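Local structure of N-terminal acetyltransferase-like protein (Chaetomium thermophilum, 5NNP) at residues Tyr21-Glu34 with Thr46-Gly58. The protein probably serves as the TPR-repeat auxiliary subunit of an N-terminal acetyltransferase of the NatA type, which would transfer acetyl groups to the N-termini of proteins. Numbering follows the deposited sequence.
Sequences YEDKQYKRGLKAAE and TMSMKALILNAQG
I53 pushes into a hole formed by Y21, Y26, G29 and L30, a knob-into-hole contact that illustrates how antiparallel helices pack in a tetratricopeptide repeat (TPR) array. Helices 26-34 and 46-55 run at 153° to each other, their axes 10.1 Å apart at closest approach. The two branches of I53 divide the work. CG2 lies 3.6 Å from CD2 of Y26 and also meets CG of L30, whereas CG1 reaches CD2 of Y21 at 3.5 Å. CD1 lies over the backbone at G29 and L30, where G29 has no side chain.

Y21 has CG anti to its main-chain nitrogen, and its ring leaves the end of helix 9-22 and crosses L52 at about a right angle, with CZ 3.6 Å from L52 CD1. In Y26, CG lies anti to the carbonyl carbon (chi1 -58°), which carries the ring past I53 to the end of the second helix. There its OH lies 3.0 Å from A56 O, and the Q57 amide stands at 79° to the ring. With an alanine here in place of the tyrosine, a gap is likely to open beside I53 CG2 and the A56 methyl, and A56 O would lose the nearby hydroxyl.

Toward the other end, the A33 methyl meets T46 CG2, and T46 and M49 also pack on F14 of helix 9-22. K50 passes L30 CD2 with its CG and ends in a salt bridge to E34: NZ lies 3.0 Å from OE2, on that oxygen's syn lone pair, with a weaker bond to OE1 at 3.3 Å.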
ATOM      1  N   TYR A  21      25.975 -13.867 -27.466  1.00102.74           N
ATOM      2  CA  TYR A  21      25.111 -12.910 -26.786  1.00102.08           C
ATOM      3  C   TYR A  21      24.506 -13.533 -25.527  1.00110.82           C
ATOM      4  O   TYR A  21      24.467 -12.907 -24.460  1.00108.27           O
ATOM      5  CB  TYR A  21      24.012 -12.418 -27.728  1.00 88.13           C
ATOM      6  CG  TYR A  21      22.996 -11.518 -27.060  1.00 85.84           C
ATOM      7  CD1 TYR A  21      21.727 -11.989 -26.745  1.00 83.30           C
ATOM      8  CD2 TYR A  21      23.306 -10.197 -26.738  1.00 82.27           C
ATOM      9  CE1 TYR A  21      20.788 -11.173 -26.135  1.00 80.09           C
ATOM     10  CE2 TYR A  21      22.374  -9.369 -26.122  1.00 75.96           C
ATOM     11  CZ  TYR A  21      21.114  -9.865 -25.823  1.00 80.75           C
ATOM     12  OH  TYR A  21      20.168  -9.063 -25.213  1.00 82.76           O
ATOM     13  N   GLU A  22      24.048 -14.775 -25.663  1.00113.12           N
ATOM     14  CA  GLU A  22      23.456 -15.508 -24.553  1.00114.97           C
ATOM     15  C   GLU A  22      24.507 -15.936 -23.533  1.00114.71           C
ATOM     16  O   GLU A  22      24.172 -16.462 -22.472  1.00117.09           O
ATOM     17  CB  GLU A  22      22.699 -16.732 -25.066  1.00120.41           C
ATOM     18  CG  GLU A  22      21.456 -16.399 -25.877  1.00120.15           C
ATOM     19  CD  GLU A  22      20.572 -17.616 -26.098  1.00127.05           C
ATOM     20  OE1 GLU A  22      20.266 -17.926 -27.269  1.00127.47           O
ATOM     21  OE2 GLU A  22      20.182 -18.262 -25.099  1.00131.42           O
ATOM     22  N   ASP A  23      25.774 -15.716 -23.865  1.00117.11           N
ATOM     23  CA  ASP A  23      26.870 -15.996 -22.942  1.00119.98           C
ATOM     24  C   ASP A  23      27.495 -14.688 -22.450  1.00124.19           C
ATOM     25  O   ASP A  23      28.529 -14.692 -21.777  1.00131.70           O
ATOM     26  CB  ASP A  23      27.927 -16.886 -23.605  1.00118.98           C
ATOM     27  CG  ASP A  23      27.362 -18.222 -24.066  1.00114.00           C
ATOM     28  OD1 ASP A  23      26.289 -18.620 -23.565  1.00114.85           O
ATOM     29  OD2 ASP A  23      27.989 -18.873 -24.929  1.00110.94           O
ATOM     30  N   LYS A  24      26.851 -13.575 -22.795  1.00122.83           N
ATOM     31  CA  LYS A  24      27.295 -12.244 -22.395  1.00126.58           C
ATOM     32  C   LYS A  24      28.710 -11.940 -22.888  1.00136.37           C
ATOM     33  O   LYS A  24      29.399 -11.079 -22.336  1.00138.89           O
ATOM     34  CB  LYS A  24      27.214 -12.094 -20.875  1.00127.00           C
ATOM     35  CG  LYS A  24      25.791 -12.133 -20.333  1.00123.58           C
ATOM     36  CD  LYS A  24      25.769 -11.967 -18.821  1.00130.52           C
ATOM     37  CE  LYS A  24      24.347 -12.029 -18.273  1.00128.29           C
ATOM     38  NZ  LYS A  24      24.328 -12.003 -16.779  1.00134.64           N
ATOM     39  N   GLN A  25      29.136 -12.660 -23.924  1.00139.77           N
ATOM     40  CA  GLN A  25      30.418 -12.406 -24.581  1.00143.26           C
ATOM     41  C   GLN A  25      30.237 -11.422 -25.742  1.00139.50           C
ATOM     42  O   GLN A  25      30.164 -11.816 -26.910  1.00132.09           O
ATOM     43  CB  GLN A  25      31.043 -13.713 -25.077  1.00143.41           C
ATOM     44  CG  GLN A  25      31.446 -14.672 -23.963  1.00149.07           C
ATOM     45  CD  GLN A  25      32.537 -14.111 -23.061  1.00155.52           C
ATOM     46  OE1 GLN A  25      33.724 -14.165 -23.393  1.00159.30           O
ATOM     47  NE2 GLN A  25      32.140 -13.576 -21.911  1.00156.78           N
ATOM     48  N   TYR A  26      30.166 -10.140 -25.394  1.00140.30           N
ATOM     49  CA  TYR A  26      29.922  -9.062 -26.346  1.00135.81           C
ATOM     50  C   TYR A  26      30.979  -8.981 -27.441  1.00131.78           C
ATOM     51  O   TYR A  26      30.655  -8.916 -28.628  1.00127.10           O
ATOM     52  CB  TYR A  26      29.850  -7.729 -25.604  1.00142.00           C
ATOM     53  CG  TYR A  26      28.779  -7.692 -24.540  1.00145.84           C
ATOM     54  CD1 TYR A  26      28.918  -6.893 -23.413  1.00150.89           C
ATOM     55  CD2 TYR A  26      27.621  -8.453 -24.667  1.00143.68           C
ATOM     56  CE1 TYR A  26      27.933  -6.854 -22.438  1.00149.50           C
ATOM     57  CE2 TYR A  26      26.632  -8.421 -23.701  1.00141.87           C
ATOM     58  CZ  TYR A  26      26.793  -7.621 -22.589  1.00144.04           C
ATOM     59  OH  TYR A  26      25.810  -7.586 -21.626  1.00141.26           O
ATOM     60  N   LYS A  27      32.242  -8.972 -27.029  1.00134.94           N
ATOM     61  CA  LYS A  27      33.355  -8.883 -27.962  1.00130.48           C
ATOM     62  C   LYS A  27      33.365 -10.066 -28.931  1.00133.18           C
ATOM     63  O   LYS A  27      33.496  -9.884 -30.144  1.00126.95           O
ATOM     64  CB  LYS A  27      34.678  -8.801 -27.193  1.00133.50           C
ATOM     65  CG  LYS A  27      34.753  -7.613 -26.242  1.00130.32           C
ATOM     66  CD  LYS A  27      34.243  -6.348 -26.924  1.00120.17           C
ATOM     67  CE  LYS A  27      34.426  -5.127 -26.041  1.00116.33           C
ATOM     68  NZ  LYS A  27      34.111  -3.873 -26.776  1.00108.94           N
ATOM     69  N   ARG A  28      33.216 -11.273 -28.392  1.00141.60           N
ATOM     70  CA  ARG A  28      33.173 -12.481 -29.209  1.00144.63           C
ATOM     71  C   ARG A  28      32.014 -12.444 -30.212  1.00142.92           C
ATOM     72  O   ARG A  28      32.084 -13.077 -31.267  1.00142.91           O
ATOM     73  CB  ARG A  28      33.072 -13.723 -28.316  1.00146.80           C
ATOM     74  CG  ARG A  28      34.407 -14.195 -27.748  1.00153.50           C
ATOM     75  CD  ARG A  28      34.216 -15.179 -26.599  1.00158.69           C
ATOM     76  NE  ARG A  28      33.143 -16.134 -26.866  1.00157.41           N
ATOM     77  CZ  ARG A  28      32.757 -17.086 -26.022  1.00158.68           C
ATOM     78  NH1 ARG A  28      31.768 -17.906 -26.352  1.00155.51           N
ATOM     79  NH2 ARG A  28      33.358 -17.219 -24.848  1.00163.33           N
ATOM     80  N   GLY A  29      30.962 -11.692 -29.881  1.00139.23           N
ATOM     81  CA  GLY A  29      29.780 -11.579 -30.726  1.00131.81           C
ATOM     82  C   GLY A  29      29.805 -10.410 -31.704  1.00127.34           C
ATOM     83  O   GLY A  29      29.443 -10.565 -32.875  1.00128.61           O
ATOM     84  N   LEU A  30      30.220  -9.239 -31.224  1.00118.43           N
ATOM     85  CA  LEU A  30      30.414  -8.071 -32.082  1.00100.18           C
ATOM     86  C   LEU A  30      31.412  -8.344 -33.206  1.00104.76           C
ATOM     87  O   LEU A  30      31.085  -8.163 -34.379  1.00102.06           O
ATOM     88  CB  LEU A  30      30.886  -6.881 -31.255  1.00 94.05           C
ATOM     89  CG  LEU A  30      29.832  -6.290 -30.325  1.00 95.99           C
ATOM     90  CD1 LEU A  30      30.468  -5.344 -29.315  1.00 99.48           C
ATOM     91  CD2 LEU A  30      28.751  -5.581 -31.142  1.00 87.68           C
ATOM     92  N   LYS A  31      32.624  -8.772 -32.845  1.00108.79           N
ATOM     93  CA  LYS A  31      33.667  -9.072 -33.828  1.00114.96           C
ATOM     94  C   LYS A  31      33.154 -10.054 -34.877  1.00116.90           C
ATOM     95  O   LYS A  31      33.551 -10.006 -36.044  1.00120.91           O
ATOM     96  CB  LYS A  31      34.914  -9.647 -33.149  1.00120.51           C
ATOM     97  CG  LYS A  31      35.569  -8.736 -32.121  1.00124.95           C
ATOM     98  CD  LYS A  31      36.663  -9.478 -31.351  1.00131.79           C
ATOM     99  CE  LYS A  31      37.122  -8.704 -30.121  1.00132.34           C
ATOM    100  NZ  LYS A  31      37.928  -9.548 -29.199  1.00136.32           N
ATOM    101  N   ALA A  32      32.263 -10.942 -34.443  1.00112.62           N
ATOM    102  CA  ALA A  32      31.652 -11.923 -35.327  1.00107.03           C
ATOM    103  C   ALA A  32      30.641 -11.263 -36.253  1.00 99.64           C
ATOM    104  O   ALA A  32      30.689 -11.453 -37.468  1.00102.21           O
ATOM    105  CB  ALA A  32      30.986 -13.024 -34.518  1.00104.91           C
ATOM    106  N   ALA A  33      29.728 -10.487 -35.675  1.00 95.58           N
ATOM    107  CA  ALA A  33      28.703  -9.789 -36.453  1.00 87.55           C
ATOM    108  C   ALA A  33      29.314  -8.812 -37.452  1.00 87.45           C
ATOM    109  O   ALA A  33      28.819  -8.662 -38.566  1.00 83.32           O
ATOM    110  CB  ALA A  33      27.736  -9.058 -35.532  1.00 76.51           C
ATOM    111  N   GLU A  34      30.397  -8.154 -37.054  1.00 93.69           N
ATOM    112  CA  GLU A  34      31.059  -7.197 -37.933  1.00 94.93           C
ATOM    113  C   GLU A  34      31.608  -7.862 -39.186  1.00 97.04           C
ATOM    114  O   GLU A  34      31.777  -7.206 -40.212  1.00 99.42           O
ATOM    115  CB  GLU A  34      32.187  -6.475 -37.200  1.00 97.01           C
ATOM    116  CG  GLU A  34      32.199  -4.981 -37.457  1.00 99.82           C
ATOM    117  CD  GLU A  34      30.901  -4.313 -37.024  1.00101.91           C
ATOM    118  OE1 GLU A  34      30.190  -4.887 -36.168  1.00 96.68           O
ATOM    119  OE2 GLU A  34      30.587  -3.218 -37.539  1.00103.88           O
ATOM    120  N   THR A  46      21.131  -9.262 -38.533  1.00 55.76           N
ATOM    121  CA  THR A  46      22.416  -9.075 -37.878  1.00 53.58           C
ATOM    122  C   THR A  46      22.523  -7.695 -37.216  1.00 60.92           C
ATOM    123  O   THR A  46      23.066  -7.568 -36.118  1.00 53.81           O
ATOM    124  CB  THR A  46      23.575  -9.273 -38.875  1.00 57.77           C
ATOM    125  OG1 THR A  46      23.545 -10.616 -39.374  1.00 58.57           O
ATOM    126  CG2 THR A  46      24.921  -9.024 -38.199  1.00 60.69           C
ATOM    127  N   MET A  47      21.999  -6.664 -37.874  1.00 52.87           N
ATOM    128  CA  MET A  47      22.069  -5.321 -37.320  1.00 52.96           C
ATOM    129  C   MET A  47      21.317  -5.262 -35.994  1.00 60.88           C
ATOM    130  O   MET A  47      21.788  -4.641 -35.037  1.00 65.44           O
ATOM    131  CB  MET A  47      21.502  -4.297 -38.301  1.00 50.52           C
ATOM    132  CG  MET A  47      22.124  -4.339 -39.678  1.00 55.91           C
ATOM    133  SD  MET A  47      21.346  -3.139 -40.780  1.00 70.83           S
ATOM    134  CE  MET A  47      21.628  -1.624 -39.871  1.00 72.51           C
ATOM    135  N   SER A  48      20.154  -5.915 -35.952  1.00 58.46           N
ATOM    136  CA  SER A  48      19.340  -6.007 -34.737  1.00 59.93           C
ATOM    137  C   SER A  48      20.073  -6.725 -33.609  1.00 57.54           C
ATOM    138  O   SER A  48      20.014  -6.298 -32.460  1.00 62.22           O
ATOM    139  CB  SER A  48      18.019  -6.733 -35.019  1.00 61.49           C
ATOM    140  OG  SER A  48      17.245  -6.051 -35.986  1.00 64.90           O
ATOM    141  N   MET A  49      20.744  -7.826 -33.939  1.00 54.42           N
ATOM    142  CA  MET A  49      21.507  -8.585 -32.952  1.00 58.72           C
ATOM    143  C   MET A  49      22.645  -7.757 -32.385  1.00 68.30           C
ATOM    144  O   MET A  49      23.024  -7.910 -31.228  1.00 79.56           O
ATOM    145  CB  MET A  49      22.054  -9.869 -33.566  1.00 56.90           C
ATOM    146  CG  MET A  49      20.994 -10.915 -33.825  1.00 54.93           C
ATOM    147  SD  MET A  49      20.065 -11.254 -32.324  1.00 67.54           S
ATOM    148  CE  MET A  49      21.397 -11.662 -31.198  1.00 74.70           C
ATOM    149  N   LYS A  50      23.190  -6.877 -33.216  1.00 69.25           N
ATOM    150  CA  LYS A  50      24.245  -5.972 -32.787  1.00 68.36           C
ATOM    151  C   LYS A  50      23.661  -4.867 -31.914  1.00 66.54           C
ATOM    152  O   LYS A  50      24.311  -4.396 -30.978  1.00 71.83           O
ATOM    153  CB  LYS A  50      24.964  -5.386 -34.003  1.00 63.85           C
ATOM    154  CG  LYS A  50      26.018  -4.349 -33.681  1.00 61.70           C
ATOM    155  CD  LYS A  50      26.624  -3.796 -34.963  1.00 66.76           C
ATOM    156  CE  LYS A  50      27.691  -2.742 -34.685  1.00 68.56           C
ATOM    157  NZ  LYS A  50      28.307  -2.221 -35.938  1.00 68.36           N
ATOM    158  N   ALA A  51      22.428  -4.469 -32.228  1.00 61.35           N
ATOM    159  CA  ALA A  51      21.706  -3.450 -31.472  1.00 58.08           C
ATOM    160  C   ALA A  51      21.453  -3.902 -30.046  1.00 62.61           C
ATOM    161  O   ALA A  51      21.496  -3.094 -29.126  1.00 70.53           O
ATOM    162  CB  ALA A  51      20.396  -3.112 -32.152  1.00 54.88           C
ATOM    163  N   LEU A  52      21.197  -5.197 -29.870  1.00 66.33           N
ATOM    164  CA  LEU A  52      21.003  -5.775 -28.539  1.00 69.61           C
ATOM    165  C   LEU A  52      22.254  -5.649 -27.689  1.00 74.01           C
ATOM    166  O   LEU A  52      22.200  -5.166 -26.561  1.00 78.42           O
ATOM    167  CB  LEU A  52      20.617  -7.249 -28.631  1.00 66.64           C
ATOM    168  CG  LEU A  52      19.148  -7.636 -28.766  1.00 57.82           C
ATOM    169  CD1 LEU A  52      19.008  -9.150 -28.646  1.00 50.15           C
ATOM    170  CD2 LEU A  52      18.300  -6.921 -27.731  1.00 57.10           C
ATOM    171  N   ILE A  53      23.374  -6.104 -28.241  1.00 77.51           N
ATOM    172  CA  ILE A  53      24.654  -6.068 -27.547  1.00 81.42           C
ATOM    173  C   ILE A  53      25.046  -4.639 -27.197  1.00 85.15           C
ATOM    174  O   ILE A  53      25.599  -4.385 -26.130  1.00 90.09           O
ATOM    175  CB  ILE A  53      25.766  -6.715 -28.387  1.00 82.77           C
ATOM    176  CG1 ILE A  53      25.433  -8.185 -28.656  1.00 78.91           C
ATOM    177  CG2 ILE A  53      27.108  -6.592 -27.677  1.00 91.51           C
ATOM    178  CD1 ILE A  53      26.443  -8.907 -29.535  1.00 76.48           C
ATOM    179  N   LEU A  54      24.753  -3.705 -28.093  1.00 85.00           N
ATOM    180  CA  LEU A  54      25.020  -2.303 -27.814  1.00 92.94           C
ATOM    181  C   LEU A  54      24.214  -1.839 -26.606  1.00 98.73           C
ATOM    182  O   LEU A  54      24.753  -1.191 -25.700  1.00104.80           O
ATOM    183  CB  LEU A  54      24.702  -1.441 -29.034  1.00 89.76           C
ATOM    184  CG  LEU A  54      25.638  -1.630 -30.228  1.00 85.53           C
ATOM    185  CD1 LEU A  54      25.201  -0.752 -31.382  1.00 82.87           C
ATOM    186  CD2 LEU A  54      27.073  -1.321 -29.836  1.00 84.62           C
ATOM    187  N   ASN A  55      22.927  -2.186 -26.595  1.00 93.58           N
ATOM    188  CA  ASN A  55      22.035  -1.843 -25.490  1.00 91.88           C
ATOM    189  C   ASN A  55      22.462  -2.531 -24.199  1.00 92.92           C
ATOM    190  O   ASN A  55      22.280  -1.993 -23.107  1.00 95.93           O
ATOM    191  CB  ASN A  55      20.590  -2.214 -25.835  1.00 92.40           C
ATOM    192  CG  ASN A  55      19.584  -1.659 -24.835  1.00 92.57           C
ATOM    193  OD1 ASN A  55      19.059  -2.394 -24.000  1.00 92.22           O
ATOM    194  ND2 ASN A  55      19.308  -0.358 -24.921  1.00 88.85           N
ATOM    195  N   ALA A  56      23.046  -3.717 -24.340  1.00 91.23           N
ATOM    196  CA  ALA A  56      23.520  -4.493 -23.200  1.00 92.54           C
ATOM    197  C   ALA A  56      24.852  -3.960 -22.670  1.00112.25           C
ATOM    198  O   ALA A  56      25.520  -4.611 -21.860  1.00117.52           O
ATOM    199  CB  ALA A  56      23.648  -5.956 -23.581  1.00 83.11           C
ATOM    200  N   GLN A  57      25.239  -2.775 -23.135  1.00114.48           N
ATOM    201  CA  GLN A  57      26.457  -2.130 -22.664  1.00117.24           C
ATOM    202  C   GLN A  57      26.286  -0.614 -22.745  1.00111.37           C
ATOM    203  O   GLN A  57      27.187   0.107 -23.173  1.00118.21           O
ATOM    204  CB  GLN A  57      27.672  -2.599 -23.478  1.00124.45           C
ATOM    205  CG  GLN A  57      29.042  -2.256 -22.866  1.00134.36           C
ATOM    206  CD  GLN A  57      29.467  -3.201 -21.741  1.00139.31           C
ATOM    207  OE1 GLN A  57      28.683  -3.509 -20.842  1.00143.85           O
ATOM    208  NE2 GLN A  57      30.717  -3.662 -21.794  1.00139.20           N
ATOM    209  N   GLY A  58      25.108  -0.144 -22.347  1.00105.41           N
ATOM    210  CA  GLY A  58      24.862   1.277 -22.172  1.00107.43           C
ATOM    211  C   GLY A  58      24.640   2.094 -23.432  1.00107.21           C
ATOM    212  O   GLY A  58      24.175   3.237 -23.361  1.00109.69           O
TER